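Local coordinates for protein transcriptional regulator, MarR/EmrR family (Clostridium acetobutylicum, PDB 3JW4) that probably binds DNA through a winged helix-turn-helix domain and regulates transcription, at residues Y49-Q54 / I101-K106. Sequence-based numbering, arbitrary orientation.
Sequences YIYENQ and IYVLPK. With GOL (glycerol), chain E.
Gln54 reaches across to the strand and uses its side-chain amide as a backbone would: OE1 accepts the N-H of Val103 at 2.7 Å, nearly straight (168° at the hydrogen) and close to the line of the C=O bond. Glutamine suits this place because its extended side chain is long enough to carry a carbonyl oxygen to Val103 N; NE2 donates to O3 of a glycerol, probably from the crystallisation liquor, which in turn bonds to Val103 O. Gln54 CG sits between the backbone N and the carbonyl carbon (chi1 62°), from where the side chain runs along the Tyr102 ring, Gln54 CB 3.6 Å from Tyr102 CD2, with amide and ring planes 48° apart. A water donates to both Gln54 O and Ile101 O, joining the two backbones. Buried Ile50, Ile101 and Val103 form the apolar side: beta-branched, they hold methyls close to the backbone, and Ile50 CG2 meets Val103 CG2 at 3.6 Å while Ile50 CD1 reaches Ile101 CG2. Tyr51 offers CB to Val103 CG2, its ring carrying the hydroxyl out to glycerol O2. The end of helix 41-53 thus crosses strand 100-103 nearly perpendicularly, beside helices 60-64 and 105-126, while strand 87-90 pairs antiparallel with 100-103 in the wing.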
loop_
_atom_site.group_PDB
_atom_site.type_symbol
_atom_site.label_atom_id
_atom_site.label_comp_id
_atom_site.label_asym_id
_atom_site.label_seq_id
_atom_site.Cartn_x
_atom_site.Cartn_y
_atom_site.Cartn_z
ATOM N N TYR B 49 0.929 18.298 -6.510
ATOM C CA TYR B 49 0.072 19.008 -5.564
ATOM C C TYR B 49 0.507 20.475 -5.528
ATOM O O TYR B 49 -0.316 21.387 -5.560
ATOM C CB TYR B 49 0.179 18.383 -4.153
ATOM C CG TYR B 49 -0.724 19.054 -3.148
ATOM C CD1 TYR B 49 -2.093 18.739 -3.102
ATOM C CD2 TYR B 49 -0.252 20.058 -2.315
ATOM C CE1 TYR B 49 -2.963 19.387 -2.213
ATOM C CE2 TYR B 49 -1.123 20.726 -1.407
ATOM C CZ TYR B 49 -2.471 20.375 -1.369
ATOM O OH TYR B 49 -3.331 20.992 -0.496
ATOM N N ILE B 50 1.815 20.709 -5.503
ATOM C CA ILE B 50 2.305 22.066 -5.487
ATOM C C ILE B 50 1.893 22.786 -6.771
ATOM O O ILE B 50 1.342 23.868 -6.719
ATOM C CB ILE B 50 3.810 22.166 -5.306
ATOM C CG1 ILE B 50 4.274 21.575 -3.976
ATOM C CG2 ILE B 50 4.235 23.601 -5.384
ATOM C CD1 ILE B 50 5.778 21.324 -3.933
ATOM N N TYR B 51 2.129 22.172 -7.917
ATOM C CA TYR B 51 1.761 22.773 -9.188
ATOM C C TYR B 51 0.258 23.145 -9.233
ATOM O O TYR B 51 -0.098 24.227 -9.650
ATOM C CB TYR B 51 2.085 21.822 -10.337
ATOM C CG TYR B 51 1.922 22.430 -11.719
ATOM C CD1 TYR B 51 2.660 23.526 -12.080
ATOM C CD2 TYR B 51 1.042 21.896 -12.654
ATOM C CE1 TYR B 51 2.543 24.096 -13.314
ATOM C CE2 TYR B 51 0.914 22.470 -13.927
ATOM C CZ TYR B 51 1.689 23.583 -14.237
ATOM O OH TYR B 51 1.644 24.233 -15.450
ATOM N N GLU B 52 -0.597 22.245 -8.768
ATOM C CA GLU B 52 -2.050 22.463 -8.806
ATOM C C GLU B 52 -2.545 23.561 -7.863
ATOM O O GLU B 52 -3.492 24.222 -8.180
ATOM C CB GLU B 52 -2.782 21.174 -8.448
ATOM C CG GLU B 52 -2.636 20.111 -9.480
ATOM C CD GLU B 52 -3.889 19.881 -10.328
ATOM O OE1 GLU B 52 -4.078 18.708 -10.742
ATOM O OE2 GLU B 52 -4.665 20.850 -10.586
ATOM N N ASN B 53 -1.890 23.754 -6.719
ATOM C CA ASN B 53 -2.411 24.609 -5.667
ATOM C C ASN B 53 -1.571 25.827 -5.363
ATOM O O ASN B 53 -1.932 26.600 -4.480
ATOM C CB ASN B 53 -2.594 23.791 -4.392
ATOM C CG ASN B 53 -3.581 22.658 -4.572
ATOM O OD1 ASN B 53 -4.787 22.884 -4.604
ATOM N ND2 ASN B 53 -3.077 21.434 -4.696
ATOM N N GLN B 54 -0.470 26.028 -6.089
ATOM C CA GLN B 54 0.475 27.098 -5.768
ATOM C C GLN B 54 -0.140 28.509 -5.787
ATOM O O GLN B 54 0.308 29.385 -5.044
ATOM C CB GLN B 54 1.727 27.053 -6.673
ATOM C CG GLN B 54 1.478 27.245 -8.161
ATOM C CD GLN B 54 2.699 26.983 -9.044
ATOM O OE1 GLN B 54 3.695 26.461 -8.606
ATOM N NE2 GLN B 54 2.589 27.320 -10.317
ATOM N N ILE B 101 5.470 28.112 -1.702
ATOM C CA ILE B 101 6.217 27.179 -2.517
ATOM C C ILE B 101 5.605 27.166 -3.939
ATOM O O ILE B 101 4.358 27.078 -4.099
ATOM C CB ILE B 101 6.206 25.766 -1.855
ATOM C CG1 ILE B 101 6.781 25.847 -0.423
ATOM C CG2 ILE B 101 6.952 24.761 -2.706
ATOM C CD1 ILE B 101 6.499 24.646 0.425
ATOM N N TYR B 102 6.453 27.326 -4.951
ATOM C CA TYR B 102 6.021 27.274 -6.339
ATOM C C TYR B 102 6.872 26.307 -7.136
ATOM O O TYR B 102 8.002 26.072 -6.797
ATOM C CB TYR B 102 6.127 28.646 -6.979
ATOM C CG TYR B 102 5.184 29.652 -6.392
ATOM C CD1 TYR B 102 5.530 30.355 -5.248
ATOM C CD2 TYR B 102 3.954 29.899 -6.968
ATOM C CE1 TYR B 102 4.673 31.296 -4.702
ATOM C CE2 TYR B 102 3.072 30.836 -6.406
ATOM C CZ TYR B 102 3.455 31.522 -5.276
ATOM O OH TYR B 102 2.637 32.458 -4.699
ATOM N N VAL B 103 6.305 25.742 -8.188
ATOM C CA VAL B 103 7.061 24.944 -9.122
ATOM C C VAL B 103 7.809 25.881 -10.083
ATOM O O VAL B 103 7.341 26.937 -10.474
ATOM C CB VAL B 103 6.133 23.958 -9.835
ATOM C CG1 VAL B 103 6.862 23.109 -10.768
ATOM C CG2 VAL B 103 5.494 23.027 -8.760
ATOM N N LEU B 104 9.040 25.545 -10.382
ATOM C CA LEU B 104 9.754 26.291 -11.423
ATOM C C LEU B 104 9.463 25.623 -12.785
ATOM O O LEU B 104 8.996 24.500 -12.801
ATOM C CB LEU B 104 11.241 26.250 -11.087
ATOM C CG LEU B 104 11.696 27.150 -9.950
ATOM C CD1 LEU B 104 13.134 26.762 -9.451
ATOM C CD2 LEU B 104 11.655 28.608 -10.402
ATOM N N PRO B 105 9.800 26.273 -13.931
ATOM C CA PRO B 105 9.536 25.601 -15.214
ATOM C C PRO B 105 10.123 24.191 -15.399
ATOM O O PRO B 105 9.431 23.286 -15.917
ATOM C CB PRO B 105 10.094 26.585 -16.251
ATOM C CG PRO B 105 9.877 27.944 -15.595
ATOM C CD PRO B 105 10.047 27.712 -14.108
ATOM N N LYS B 106 11.341 23.965 -14.953
ATOM C CA LYS B 106 11.886 22.614 -14.990
ATOM C C LYS B 106 10.988 21.608 -14.210
ATOM O O LYS B 106 10.815 20.445 -14.588
ATOM C CB LYS B 106 13.285 22.638 -14.391
ATOM C CG LYS B 106 14.057 21.319 -14.397
ATOM C CD LYS B 106 15.430 21.558 -13.731
ATOM C CE LYS B 106 16.260 20.352 -13.662
ATOM N NZ LYS B 106 17.588 20.684 -13.090
HETATM C C1 GOL E . 6.263 27.282 -15.153
HETATM O O1 GOL E . 6.350 26.931 -16.523
HETATM C C2 GOL E . 4.832 27.111 -14.662
HETATM O O2 GOL E . 4.160 26.124 -15.443
HETATM C C3 GOL E . 4.835 26.742 -13.166
HETATM O O3 GOL E . 5.047 27.853 -12.314
HETATM O O HOH W 1 2.354 28.697 -3.089
#